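Local coordinates for hemolysin activator protein CdiB (Acinetobacter baumannii ACICU, PDB 6WIL) that probably exports its CdiA toxin partner across the outer membrane, as an Omp85-type two-partner secretion transporter of contact-dependent growth inhibition, at residues L449-N452 with D453-Y456; V12-D15 with Q16-K19; Y106-N109 with E110-K113; L486-I490 with P491-F495; N243-H247 with L248-L252. All coordinates share one frame; numbering follows the deposited sequence.

Contact 1. Residues L449-N452 with D453-Y456; sequences LVPN and DRFY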
loop_
_atom_site.group_PDB
_atom_site.type_symbol
_atom_site.label_atom_id
_atom_site.label_comp_id
_atom_site.label_asym_id
_atom_site.label_seq_id
_atom_site.Cartn_x
_atom_site.Cartn_y
_atom_site.Cartn_z
ATOM N N LEU A 449 11.313 25.435 4.482
ATOM C CA LEU A 449 10.421 24.728 5.386
ATOM C C LEU A 449 10.688 25.149 6.825
ATOM O O LEU A 449 11.807 25.533 7.181
ATOM C CB LEU A 449 10.596 23.213 5.264
ATOM C CG LEU A 449 10.217 22.558 3.940
ATOM C CD1 LEU A 449 10.519 21.072 4.004
ATOM C CD2 LEU A 449 8.749 22.799 3.632
ATOM N N VAL A 450 9.647 25.068 7.647
ATOM C CA VAL A 450 9.775 25.237 9.091
ATOM C C VAL A 450 10.506 24.005 9.619
ATOM O O VAL A 450 10.614 23.006 8.892
ATOM C CB VAL A 450 8.403 25.436 9.757
ATOM C CG1 VAL A 450 7.570 26.437 8.966
ATOM C CG2 VAL A 450 7.675 24.109 9.908
ATOM N N PRO A 451 11.038 24.025 10.847
ATOM C CA PRO A 451 11.848 22.880 11.306
ATOM C C PRO A 451 11.136 21.531 11.270
ATOM O O PRO A 451 11.750 20.535 10.865
ATOM C CB PRO A 451 12.228 23.286 12.735
ATOM C CG PRO A 451 12.273 24.773 12.686
ATOM C CD PRO A 451 11.167 25.182 11.753
ATOM N N ASN A 452 9.866 21.460 11.675
ATOM C CA ASN A 452 9.190 20.166 11.744
ATOM C C ASN A 452 8.957 19.544 10.373
ATOM O O ASN A 452 8.803 18.322 10.281
ATOM C CB ASN A 452 7.855 20.308 12.470
ATOM C CG ASN A 452 7.977 21.101 13.746
ATOM O OD1 ASN A 452 8.287 22.291 13.714
ATOM N ND2 ASN A 452 7.724 20.452 14.882
ATOM N N ASP A 453 8.926 20.348 9.311
ATOM C CA ASP A 453 8.691 19.842 7.963
ATOM C C ASP A 453 9.941 19.265 7.310
ATOM O O ASP A 453 9.851 18.759 6.186
ATOM C CB ASP A 453 8.129 20.951 7.070
ATOM C CG ASP A 453 6.621 21.048 7.140
ATOM O OD1 ASP A 453 5.979 20.058 7.553
ATOM O OD2 ASP A 453 6.076 22.109 6.768
ATOM N N ARG A 454 11.090 19.322 7.973
ATOM C CA ARG A 454 12.332 18.905 7.344
ATOM C C ARG A 454 12.464 17.385 7.337
ATOM O O ARG A 454 11.732 16.657 8.015
ATOM C CB ARG A 454 13.526 19.536 8.052
ATOM C CG ARG A 454 13.544 21.049 7.984
ATOM C CD ARG A 454 14.952 21.572 8.170
ATOM N NE ARG A 454 15.366 21.617 9.569
ATOM C CZ ARG A 454 15.415 22.728 10.295
ATOM N NH1 ARG A 454 15.074 23.891 9.754
ATOM N NH2 ARG A 454 15.806 22.678 11.562
ATOM N N PHE A 455 13.425 16.912 6.547
ATOM C CA PHE A 455 13.735 15.495 6.416
ATOM C C PHE A 455 14.912 15.173 7.330
ATOM O O PHE A 455 15.996 15.744 7.172
ATOM C CB PHE A 455 14.060 15.162 4.960
ATOM C CG PHE A 455 14.064 13.693 4.647
ATOM C CD1 PHE A 455 15.189 12.923 4.886
ATOM C CD2 PHE A 455 12.953 13.090 4.083
ATOM C CE1 PHE A 455 15.200 11.577 4.582
ATOM C CE2 PHE A 455 12.957 11.744 3.777
ATOM C CZ PHE A 455 14.082 10.986 4.026
ATOM N N TYR A 456 14.699 14.267 8.281
ATOM C CA TYR A 456 15.687 13.938 9.299
ATOM C C TYR A 456 16.217 12.526 9.081
ATOM O O TYR A 456 15.471 11.632 8.666
ATOM C CB TYR A 456 15.081 14.072 10.700
ATOM C CG TYR A 456 14.688 15.492 11.047
ATOM C CD1 TYR A 456 13.490 16.035 10.598
ATOM C CD2 TYR A 456 15.522 16.293 11.815
ATOM C CE1 TYR A 456 13.134 17.339 10.906
ATOM C CE2 TYR A 456 15.177 17.598 12.128
ATOM C CZ TYR A 456 13.984 18.115 11.673
ATOM O OH TYR A 456 13.647 19.410 11.990
#
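The carbonyl oxygen of P451 accepts two hydrogen bonds from residues that follow it. Y456 OH reaches P451 O at 2.5 Å, a very short bond whose exact length is doubtful. The oxygen lies in the plane of the Y456 ring, at its edge. R454 N also donates to P451 O, at 3.2 Å and fairly straight. A second backbone bond joins D453 N to V450 O at 3.2 Å; it is more bent, 140° at the hydrogen. These two i to i+3 bonds fold the chain into overlapping reverse turns just before strand 455-457. The turns belong to the long connection between barrel strands 432-444 and 476-487, which corresponds to the sixth extracellular loop of Omp85 transporters. Y456 also packs on L8 of helix 8-27, so the loop meets the helix here.

A flat group covers the proline. The R454 guanidinium has P451 CA over the centre of one face, 3.7 Å from R454 CZ. A bend at chi3 (-80°) folds the arginine back over P451. Its NH1 is held by N508 and its NE, weakly, by S473, which helps fix the plane.

Van der Waals contacts lie around D453. L449 crosses this side chain at about a right angle, with a carbon-carbon contact of 3.8 Å from L449 CB to D453 CB. L449 CD1 comes to 3.2 Å from D453 O, a tight approach. V450 CG2 is 4.1 Å from D453 OD2. The carboxylate makes its salt bridge with R383, and D453 O accepts from Q443.

Contact 2. Residues V12-D15 with Q16-K19; sequences VLQD and QRLK
Q14 NE2 sits beside L18 CG at 3.7 Å and donates to two acceptors, S270 OG and N289 OD1. The amide of Q14 is thus held at its nitrogen end while it lies against L18. A bend at chi2 (73°) turns the end of the glutamine along the helix towards R17 and L18. Its oxygen faces the arginine: Q14 OE1 is 3.6 Å from R17 NE, at the edge of the guanidinium and in its plane. The amide and guanidinium planes are 40° apart. R17 NH2 has a weak hydrogen bond to the same S270 OG, so the two side chains share this serine.

Q14, R17 and L18 form one face of helix 8-27, the N-terminal helix that occupies the barrel lumen. R17 packs on strands 232-243 and 251-261, and Q14 and L18 on strand 282-295. The helix also meets the loop between strands 432-444 and 476-487: L13, Q16 and also R17 touch Y461, and Q16 touches M471.

The backbone has regular alpha-helical i to i+4 bonds. The shortest is L18 N to Q14 O, 2.7 Å. Q16 N meets V12 O at 3.0 Å. K19 N bonds to D15 O at 2.9 Å. The start of the lysine chain lies close to that oxygen, with K19 CG 3.6 Å from D15 O. The charged ends do not meet: D15 OD2 and K19 NZ are 6.7 Å apart.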
loop_
_atom_site.group_PDB
_atom_site.type_symbol
_atom_site.label_atom_id
_atom_site.label_comp_id
_atom_site.label_asym_id
_atom_site.label_seq_id
_atom_site.Cartn_x
_atom_site.Cartn_y
_atom_site.Cartn_z
ATOM N N VAL A 12 9.823 14.847 16.030
ATOM C CA VAL A 12 10.300 14.201 14.809
ATOM C C VAL A 12 10.210 12.687 14.946
ATOM O O VAL A 12 9.713 11.989 14.053
ATOM C CB VAL A 12 11.737 14.655 14.489
ATOM C CG1 VAL A 12 12.415 13.669 13.549
ATOM C CG2 VAL A 12 11.729 16.048 13.881
ATOM N N LEU A 13 10.692 12.157 16.074
ATOM C CA LEU A 13 10.633 10.719 16.308
ATOM C C LEU A 13 9.194 10.225 16.374
ATOM O O LEU A 13 8.906 9.094 15.963
ATOM C CB LEU A 13 11.377 10.371 17.598
ATOM C CG LEU A 13 11.553 8.883 17.908
ATOM C CD1 LEU A 13 12.739 8.300 17.146
ATOM C CD2 LEU A 13 11.695 8.657 19.406
ATOM N N GLN A 14 8.280 11.053 16.884
ATOM C CA GLN A 14 6.870 10.680 16.910
ATOM C C GLN A 14 6.290 10.612 15.501
ATOM O O GLN A 14 5.528 9.692 15.183
ATOM C CB GLN A 14 6.085 11.667 17.778
ATOM C CG GLN A 14 4.579 11.675 17.551
ATOM C CD GLN A 14 3.876 10.453 18.122
ATOM O OE1 GLN A 14 4.494 9.608 18.772
ATOM N NE2 GLN A 14 2.572 10.361 17.884
ATOM N N ASP A 15 6.649 11.569 14.640
ATOM C CA ASP A 15 6.144 11.555 13.268
ATOM C C ASP A 15 6.657 10.342 12.499
ATOM O O ASP A 15 5.896 9.704 11.762
ATOM C CB ASP A 15 6.530 12.846 12.546
ATOM C CG ASP A 15 5.727 14.044 13.017
ATOM O OD1 ASP A 15 4.968 13.906 14.000
ATOM O OD2 ASP A 15 5.850 15.124 12.399
ATOM N N GLN A 16 7.945 10.017 12.649
ATOM C CA GLN A 16 8.485 8.825 12.002
ATOM C C GLN A 16 7.788 7.566 12.504
ATOM O O GLN A 16 7.433 6.683 11.713
ATOM C CB GLN A 16 9.994 8.731 12.237
ATOM C CG GLN A 16 10.808 9.868 11.630
ATOM C CD GLN A 16 12.307 9.654 11.772
ATOM O OE1 GLN A 16 12.767 8.996 12.707
ATOM N NE2 GLN A 16 13.074 10.202 10.836
ATOM N N ARG A 17 7.584 7.468 13.820
ATOM C CA ARG A 17 6.865 6.325 14.375
ATOM C C ARG A 17 5.426 6.288 13.878
ATOM O O ARG A 17 4.883 5.211 13.603
ATOM C CB ARG A 17 6.902 6.373 15.903
ATOM C CG ARG A 17 6.341 5.125 16.571
ATOM C CD ARG A 17 6.011 5.367 18.035
ATOM N NE ARG A 17 4.726 6.043 18.202
ATOM C CZ ARG A 17 3.553 5.417 18.229
ATOM N NH1 ARG A 17 3.501 4.098 18.097
ATOM N NH2 ARG A 17 2.432 6.109 18.384
ATOM N N LEU A 18 4.791 7.458 13.760
ATOM C CA LEU A 18 3.428 7.516 13.238
ATOM C C LEU A 18 3.364 7.017 11.801
ATOM O O LEU A 18 2.450 6.268 11.435
ATOM C CB LEU A 18 2.887 8.942 13.324
ATOM C CG LEU A 18 1.892 9.253 14.440
ATOM C CD1 LEU A 18 1.248 10.608 14.201
ATOM C CD2 LEU A 18 0.837 8.160 14.534
ATOM N N LYS A 19 4.321 7.431 10.968
ATOM C CA LYS A 19 4.323 6.982 9.581
ATOM C C LYS A 19 4.565 5.481 9.489
ATOM O O LYS A 19 3.930 4.795 8.681
ATOM C CB LYS A 19 5.369 7.754 8.775
ATOM C CG LYS A 19 4.912 9.147 8.350
ATOM C CD LYS A 19 5.001 9.302 6.837
ATOM C CE LYS A 19 4.349 10.579 6.333
ATOM N NZ LYS A 19 5.120 11.806 6.679
#

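Contact 3. Residues Y106-N109 with E110-K113; sequences YAQN and ELLK
The Q108 amide lies against two leucines of the next turn: Q108 OE1 is 3.6 Å from L111 CD2, and Q108 NE2 is 4.1 Å from L112 CD2. Both ends of this amide are bonded to backbone outside the helix, OE1 to I121 N and NE2 to S119 O, which fixes its rotation. A bend at chi2 (72°) brings the group alongside the leucines. The N109 amide turns ND2 to the lysine chain, 4.1 Å from K113 CE. N109 OD1 has a weak bond to T38. The Y106 ring meets H86 edge-to-face and F44 at about 60°.

Four i to i+4 backbone bonds join the two turns. The shortest is K113 N to N109 O, 2.8 Å, and the longest is L111 N to A107 O, 3.2 Å; both are bent. E110 and K113 add a long salt bridge, K113 NZ to E110 OE1 at 3.6 Å.

This is the last part of helix 97-113. A107 and E110 pack on helix 77-85, while Q108 and L111 face strand 120-123. A helix pair laid on a small mixed sheet is the POTRA fold, here the first of two such domains.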
loop_
_atom_site.group_PDB
_atom_site.type_symbol
_atom_site.label_atom_id
_atom_site.label_comp_id
_atom_site.label_asym_id
_atom_site.label_seq_id
_atom_site.Cartn_x
_atom_site.Cartn_y
_atom_site.Cartn_z
ATOM N N TYR A 106 -7.416 -14.610 -31.187
ATOM C CA TYR A 106 -6.804 -13.331 -30.845
ATOM C C TYR A 106 -7.822 -12.386 -30.218
ATOM O O TYR A 106 -7.523 -11.715 -29.223
ATOM C CB TYR A 106 -6.180 -12.707 -32.096
ATOM C CG TYR A 106 -5.522 -11.362 -31.881
ATOM C CD1 TYR A 106 -4.427 -11.228 -31.040
ATOM C CD2 TYR A 106 -5.978 -10.232 -32.543
ATOM C CE1 TYR A 106 -3.811 -10.004 -30.852
ATOM C CE2 TYR A 106 -5.371 -9.001 -32.361
ATOM C CZ TYR A 106 -4.288 -8.895 -31.514
ATOM O OH TYR A 106 -3.680 -7.675 -31.328
ATOM N N ALA A 107 -9.030 -12.324 -30.784
ATOM C CA ALA A 107 -10.070 -11.477 -30.218
ATOM C C ALA A 107 -10.561 -11.989 -28.871
ATOM O O ALA A 107 -11.099 -11.205 -28.082
ATOM C CB ALA A 107 -11.239 -11.360 -31.195
ATOM N N GLN A 108 -10.388 -13.281 -28.589
ATOM C CA GLN A 108 -10.780 -13.826 -27.295
ATOM C C GLN A 108 -9.715 -13.560 -26.240
ATOM O O GLN A 108 -10.043 -13.286 -25.080
ATOM C CB GLN A 108 -11.052 -15.326 -27.420
ATOM C CG GLN A 108 -11.320 -16.040 -26.101
ATOM C CD GLN A 108 -12.676 -15.705 -25.506
ATOM O OE1 GLN A 108 -13.544 -15.144 -26.176
ATOM N NE2 GLN A 108 -12.865 -16.054 -24.238
ATOM N N ASN A 109 -8.438 -13.642 -26.622
ATOM C CA ASN A 109 -7.370 -13.252 -25.708
ATOM C C ASN A 109 -7.497 -11.784 -25.324
ATOM O O ASN A 109 -7.255 -11.411 -24.171
ATOM C CB ASN A 109 -6.008 -13.531 -26.346
ATOM C CG ASN A 109 -4.852 -13.053 -25.488
ATOM O OD1 ASN A 109 -4.469 -13.710 -24.522
ATOM N ND2 ASN A 109 -4.280 -11.907 -25.848
ATOM N N GLU A 110 -7.892 -10.939 -26.279
ATOM C CA GLU A 110 -8.128 -9.533 -25.970
ATOM C C GLU A 110 -9.305 -9.375 -25.017
ATOM O O GLU A 110 -9.315 -8.472 -24.171
ATOM C CB GLU A 110 -8.369 -8.750 -27.260
ATOM C CG GLU A 110 -8.156 -7.264 -27.105
ATOM C CD GLU A 110 -6.795 -6.946 -26.520
ATOM O OE1 GLU A 110 -5.780 -7.387 -27.103
ATOM O OE2 GLU A 110 -6.744 -6.276 -25.466
ATOM N N LEU A 111 -10.308 -10.245 -25.144
ATOM C CA LEU A 111 -11.430 -10.237 -24.212
ATOM C C LEU A 111 -10.961 -10.564 -22.800
ATOM O O LEU A 111 -11.339 -9.890 -21.834
ATOM C CB LEU A 111 -12.493 -11.233 -24.681
ATOM C CG LEU A 111 -13.937 -11.010 -24.238
ATOM C CD1 LEU A 111 -14.425 -9.652 -24.718
ATOM C CD2 LEU A 111 -14.830 -12.121 -24.775
ATOM N N LEU A 112 -10.127 -11.599 -22.664
ATOM C CA LEU A 112 -9.566 -11.943 -21.363
ATOM C C LEU A 112 -8.597 -10.877 -20.866
ATOM O O LEU A 112 -8.456 -10.691 -19.652
ATOM C CB LEU A 112 -8.864 -13.300 -21.440
ATOM C CG LEU A 112 -9.734 -14.472 -21.894
ATOM C CD1 LEU A 112 -8.923 -15.760 -21.951
ATOM C CD2 LEU A 112 -10.933 -14.630 -20.971
ATOM N N LYS A 113 -7.920 -10.178 -21.783
ATOM C CA LYS A 113 -7.018 -9.101 -21.384
ATOM C C LYS A 113 -7.752 -8.037 -20.579
ATOM O O LYS A 113 -7.227 -7.530 -19.581
ATOM C CB LYS A 113 -6.370 -8.471 -22.616
ATOM C CG LYS A 113 -4.906 -8.809 -22.810
ATOM C CD LYS A 113 -4.312 -7.958 -23.922
ATOM C CE LYS A 113 -2.885 -8.368 -24.239
ATOM N NZ LYS A 113 -2.511 -7.983 -25.627
#

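Contact 4. Residues L486-I490 with P491-F495; sequences LNAPI and PNTQF
The contact is the closing turn of the beta hairpin of barrel strands 476-487 and 493-505, with residues 488-492 as its loop. From the barrel topology it is probably a periplasmic turn. L486 and F495 form an antiparallel hydrogen-bonded pair: L486 N to F495 O and F495 N to L486 O are both 2.9 Å, though the second is bent. N487 and Q494 form the next pair, non-hydrogen-bonded, with side chains that diverge. Beyond it, A488 N bonds to T493 O at 3.1 Å, nearly straight at 164°. N487 CA adds a CA-H...O contact to the same T493 O.

F495 collects the apolar contacts on one face of the hairpin. L486 CD1 lies in the ring plane, at its edge, 3.6 Å from F495 CD2. A488 CB comes in obliquely to 3.5 Å from F495 CE2. P489 CD also approaches the edge, 4.1 Å from F495 CE2. A488 CB packs as well on T493 CB. The L486 CG, between its backbone N and carbonyl carbon (chi1 59°), helps bring CD1 to the ring.

T493 ties the loop to itself: its OG1 donates to P491 O at 2.8 Å, from above the carbonyl plane. I490 CG2 packs against P491 CD at 3.4 Å, the side chains crossing at a slant on the surface.

Strand 515-526 flanks the hairpin beside 493-505. N492 and Q494 have backbone bonds to Y526 and R524, T493 packs on T525, and F495 on L523.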
loop_
_atom_site.group_PDB
_atom_site.type_symbol
_atom_site.label_atom_id
_atom_site.label_comp_id
_atom_site.label_asym_id
_atom_site.label_seq_id
_atom_site.Cartn_x
_atom_site.Cartn_y
_atom_site.Cartn_z
ATOM N N LEU A 486 17.876 -14.317 6.144
ATOM C CA LEU A 486 17.926 -15.737 5.824
ATOM C C LEU A 486 17.344 -16.535 6.981
ATOM O O LEU A 486 17.470 -16.148 8.143
ATOM C CB LEU A 486 19.368 -16.216 5.530
ATOM C CG LEU A 486 20.499 -16.084 6.560
ATOM C CD1 LEU A 486 20.565 -17.281 7.520
ATOM C CD2 LEU A 486 21.834 -15.889 5.842
ATOM N N ASN A 487 16.719 -17.663 6.654
ATOM C CA ASN A 487 16.152 -18.523 7.683
ATOM C C ASN A 487 17.248 -19.166 8.519
ATOM O O ASN A 487 18.251 -19.657 7.992
ATOM C CB ASN A 487 15.283 -19.611 7.059
ATOM C CG ASN A 487 13.891 -19.129 6.745
ATOM O OD1 ASN A 487 13.454 -18.098 7.255
ATOM N ND2 ASN A 487 13.180 -19.873 5.910
ATOM N N ALA A 488 17.048 -19.162 9.828
ATOM C CA ALA A 488 17.932 -19.857 10.742
ATOM C C ALA A 488 17.689 -21.361 10.652
ATOM O O ALA A 488 16.652 -21.799 10.145
ATOM C CB ALA A 488 17.699 -19.355 12.163
ATOM N N PRO A 489 18.635 -22.179 11.125
ATOM C CA PRO A 489 18.390 -23.633 11.145
ATOM C C PRO A 489 17.202 -24.021 12.012
ATOM O O PRO A 489 16.595 -25.078 11.797
ATOM C CB PRO A 489 19.705 -24.200 11.696
ATOM C CG PRO A 489 20.314 -23.059 12.464
ATOM C CD PRO A 489 19.954 -21.835 11.685
ATOM N N ILE A 490 16.847 -23.176 12.970
ATOM C CA ILE A 490 15.715 -23.366 13.871
ATOM C C ILE A 490 14.462 -22.848 13.169
ATOM O O ILE A 490 14.536 -21.838 12.455
ATOM C CB ILE A 490 15.985 -22.639 15.198
ATOM C CG1 ILE A 490 17.335 -23.086 15.764
ATOM C CG2 ILE A 490 14.879 -22.863 16.197
ATOM C CD1 ILE A 490 17.561 -24.588 15.714
ATOM N N PRO A 491 13.305 -23.498 13.310
ATOM C CA PRO A 491 12.108 -23.021 12.606
ATOM C C PRO A 491 11.631 -21.666 13.111
ATOM O O PRO A 491 11.891 -21.270 14.250
ATOM C CB PRO A 491 11.069 -24.114 12.892
ATOM C CG PRO A 491 11.560 -24.786 14.135
ATOM C CD PRO A 491 13.056 -24.773 14.002
ATOM N N ASN A 492 10.932 -20.949 12.224
ATOM C CA ASN A 492 10.292 -19.665 12.532
ATOM C C ASN A 492 11.287 -18.626 13.046
ATOM O O ASN A 492 10.946 -17.782 13.878
ATOM C CB ASN A 492 9.143 -19.849 13.525
ATOM C CG ASN A 492 7.908 -20.435 12.877
ATOM O OD1 ASN A 492 7.379 -19.885 11.910
ATOM N ND2 ASN A 492 7.448 -21.566 13.399
ATOM N N THR A 493 12.516 -18.673 12.542
ATOM C CA THR A 493 13.569 -17.748 12.932
ATOM C C THR A 493 14.315 -17.301 11.686
ATOM O O THR A 493 14.319 -17.989 10.664
ATOM C CB THR A 493 14.549 -18.394 13.920
ATOM O OG1 THR A 493 13.836 -19.272 14.797
ATOM C CG2 THR A 493 15.261 -17.335 14.746
ATOM N N GLN A 494 14.956 -16.137 11.777
ATOM C CA GLN A 494 15.751 -15.650 10.661
ATOM C C GLN A 494 16.763 -14.626 11.154
ATOM O O GLN A 494 16.460 -13.815 12.034
ATOM C CB GLN A 494 14.864 -15.048 9.558
ATOM C CG GLN A 494 13.857 -14.011 10.025
ATOM C CD GLN A 494 13.164 -13.309 8.866
ATOM O OE1 GLN A 494 13.044 -12.082 8.849
ATOM N NE2 GLN A 494 12.710 -14.087 7.888
ATOM N N PHE A 495 17.970 -14.691 10.594
ATOM C CA PHE A 495 18.996 -13.678 10.799
ATOM C C PHE A 495 18.895 -12.627 9.702
ATOM O O PHE A 495 18.442 -12.912 8.592
ATOM C CB PHE A 495 20.397 -14.293 10.780
ATOM C CG PHE A 495 20.552 -15.492 11.668
ATOM C CD1 PHE A 495 20.567 -15.354 13.045
ATOM C CD2 PHE A 495 20.701 -16.759 11.125
ATOM C CE1 PHE A 495 20.714 -16.455 13.866
ATOM C CE2 PHE A 495 20.852 -17.865 11.940
ATOM C CZ PHE A 495 20.858 -17.713 13.313
#

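Contact 5. Residues N243-H247 with L248-L252; sequences NNPFH and LNDIL
N243 and I251 form an antiparallel non-hydrogen-bonded pair, and a type I turn from N244 to H247 begins the seven-residue loop beyond it. N244 N bonds to D250 O at 2.8 Å and closes the loop at its base. N244, H247 and N249 all take positive phi.

The D250 carboxylate lies within the loop and takes backbone donors from both segments. D250 OD2 accepts from F246 N at 3.0 Å through its syn lone pair, and also from Y275 OH. D250 OD1 accepts from L248 N at 2.9 Å, met from above the carboxylate plane. D250 CG stands between its backbone N and carbonyl carbon (chi1 45°), which turns the group inward. OD2 lies in the F246 ring plane at its edge, 3.6 Å from F246 CD2. P245 CD also touches it, 3.3 Å from D250 OD2.

N244 OD1 accepts weakly from N249 N at 2.8 Å. It is 3.2 Å from D250 OD1, an acceptor pair that probably repels. F246 CB packs on L248 CD1 at 4.2 Å.

N244 ND2 and N249 ND2 bond to Q156, and L248 packs on L155, both on helix 154-160. This is a barrel hairpin turn, probably periplasmic, meeting the second POTRA domain.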
loop_
_atom_site.group_PDB
_atom_site.type_symbol
_atom_site.label_atom_id
_atom_site.label_comp_id
_atom_site.label_asym_id
_atom_site.label_seq_id
_atom_site.Cartn_x
_atom_site.Cartn_y
_atom_site.Cartn_z
ATOM N N ASN A 243 -12.287 -5.698 14.197
ATOM C CA ASN A 243 -12.545 -6.146 12.835
ATOM C C ASN A 243 -14.043 -6.117 12.560
ATOM O O ASN A 243 -14.819 -6.784 13.253
ATOM C CB ASN A 243 -11.987 -7.552 12.629
ATOM C CG ASN A 243 -12.027 -7.985 11.188
ATOM O OD1 ASN A 243 -12.959 -8.666 10.760
ATOM N ND2 ASN A 243 -11.010 -7.600 10.427
ATOM N N ASN A 244 -14.441 -5.347 11.545
ATOM C CA ASN A 244 -15.821 -5.243 11.076
ATOM C C ASN A 244 -16.782 -4.782 12.172
ATOM O O ASN A 244 -17.863 -5.370 12.317
ATOM C CB ASN A 244 -16.279 -6.593 10.513
ATOM C CG ASN A 244 -17.367 -6.457 9.460
ATOM O OD1 ASN A 244 -17.433 -5.459 8.742
ATOM N ND2 ASN A 244 -18.226 -7.470 9.363
ATOM N N PRO A 245 -16.460 -3.726 12.934
ATOM C CA PRO A 245 -17.328 -3.377 14.075
ATOM C C PRO A 245 -18.715 -2.911 13.667
ATOM O O PRO A 245 -19.702 -3.331 14.282
ATOM C CB PRO A 245 -16.540 -2.267 14.784
ATOM C CG PRO A 245 -15.755 -1.629 13.702
ATOM C CD PRO A 245 -15.382 -2.735 12.752
ATOM N N PHE A 246 -18.827 -2.055 12.652
ATOM C CA PHE A 246 -20.120 -1.581 12.177
ATOM C C PHE A 246 -20.646 -2.391 10.994
ATOM O O PHE A 246 -21.554 -1.930 10.295
ATOM C CB PHE A 246 -20.040 -0.098 11.809
ATOM C CG PHE A 246 -19.864 0.806 12.993
ATOM C CD1 PHE A 246 -20.943 1.120 13.806
ATOM C CD2 PHE A 246 -18.624 1.342 13.294
ATOM C CE1 PHE A 246 -20.788 1.947 14.901
ATOM C CE2 PHE A 246 -18.462 2.174 14.387
ATOM C CZ PHE A 246 -19.546 2.476 15.191
ATOM N N HIS A 247 -20.097 -3.586 10.768
ATOM C CA HIS A 247 -20.531 -4.478 9.689
ATOM C C HIS A 247 -20.558 -3.757 8.346
ATOM O O HIS A 247 -21.554 -3.770 7.618
ATOM C CB HIS A 247 -21.889 -5.101 10.005
ATOM C CG HIS A 247 -21.832 -6.132 11.086
ATOM N ND1 HIS A 247 -21.628 -5.810 12.411
ATOM C CD2 HIS A 247 -21.929 -7.481 11.036
ATOM C CE1 HIS A 247 -21.610 -6.916 13.131
ATOM N NE2 HIS A 247 -21.790 -7.945 12.321
ATOM N N LEU A 248 -19.438 -3.116 8.022
ATOM C CA LEU A 248 -19.277 -2.390 6.770
ATOM C C LEU A 248 -17.964 -2.766 6.100
ATOM O O LEU A 248 -17.408 -1.979 5.329
ATOM C CB LEU A 248 -19.343 -0.880 7.004
ATOM C CG LEU A 248 -20.687 -0.293 7.434
ATOM C CD1 LEU A 248 -20.542 1.170 7.825
ATOM C CD2 LEU A 248 -21.704 -0.449 6.317
ATOM N N ASN A 249 -17.457 -3.969 6.390
ATOM C CA ASN A 249 -16.112 -4.373 5.981
ATOM C C ASN A 249 -15.076 -3.379 6.494
ATOM O O ASN A 249 -14.025 -3.174 5.881
ATOM C CB ASN A 249 -16.009 -4.540 4.458
ATOM C CG ASN A 249 -17.191 -5.292 3.870
ATOM O OD1 ASN A 249 -17.353 -6.488 4.099
ATOM N ND2 ASN A 249 -18.021 -4.592 3.106
ATOM N N ASP A 250 -15.376 -2.755 7.630
ATOM C CA ASP A 250 -14.560 -1.692 8.192
ATOM C C ASP A 250 -13.554 -2.251 9.190
ATOM O O ASP A 250 -13.690 -3.366 9.694
ATOM C CB ASP A 250 -15.441 -0.641 8.869
ATOM C CG ASP A 250 -16.522 -1.259 9.741
ATOM O OD1 ASP A 250 -16.996 -2.365 9.403
ATOM O OD2 ASP A 250 -16.902 -0.637 10.759
ATOM N N ILE A 251 -12.527 -1.456 9.467
ATOM C CA ILE A 251 -11.484 -1.832 10.414
ATOM C C ILE A 251 -11.177 -0.629 11.291
ATOM O O ILE A 251 -10.911 0.467 10.786
ATOM C CB ILE A 251 -10.216 -2.335 9.698
ATOM C CG1 ILE A 251 -10.454 -3.743 9.151
ATOM C CG2 ILE A 251 -9.023 -2.322 10.640
ATOM C CD1 ILE A 251 -9.461 -4.161 8.112
ATOM N N LEU A 252 -11.228 -0.831 12.601
ATOM C CA LEU A 252 -10.933 0.204 13.579
ATOM C C LEU A 252 -9.676 -0.187 14.340
ATOM O O LEU A 252 -9.594 -1.292 14.887
ATOM C CB LEU A 252 -12.107 0.397 14.541
ATOM C CG LEU A 252 -11.904 1.373 15.704
ATOM C CD1 LEU A 252 -11.801 2.804 15.205
ATOM C CD2 LEU A 252 -13.033 1.235 16.717
#

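Contacts 1 and 2 touch: Y456 CE1 is 3.5 Å from V12 CG2, where the loop between strands 432-444 and 476-487 rests on the N-terminal helix in the barrel. Bound C8E detergent is about 11 Å from the L449 side chain and about 13 Å from that of K19. Contacts 4 and 5 are turns of the same barrel sheet, centres about 35 Å apart, each consistent with the periplasmic end. Contact 5 has nearest atoms about 13 Å from contact 2. Contact 3 lies in the first POTRA domain; its centre is about 38 Å from that of contact 5 and about 51 Å from that of contact 1.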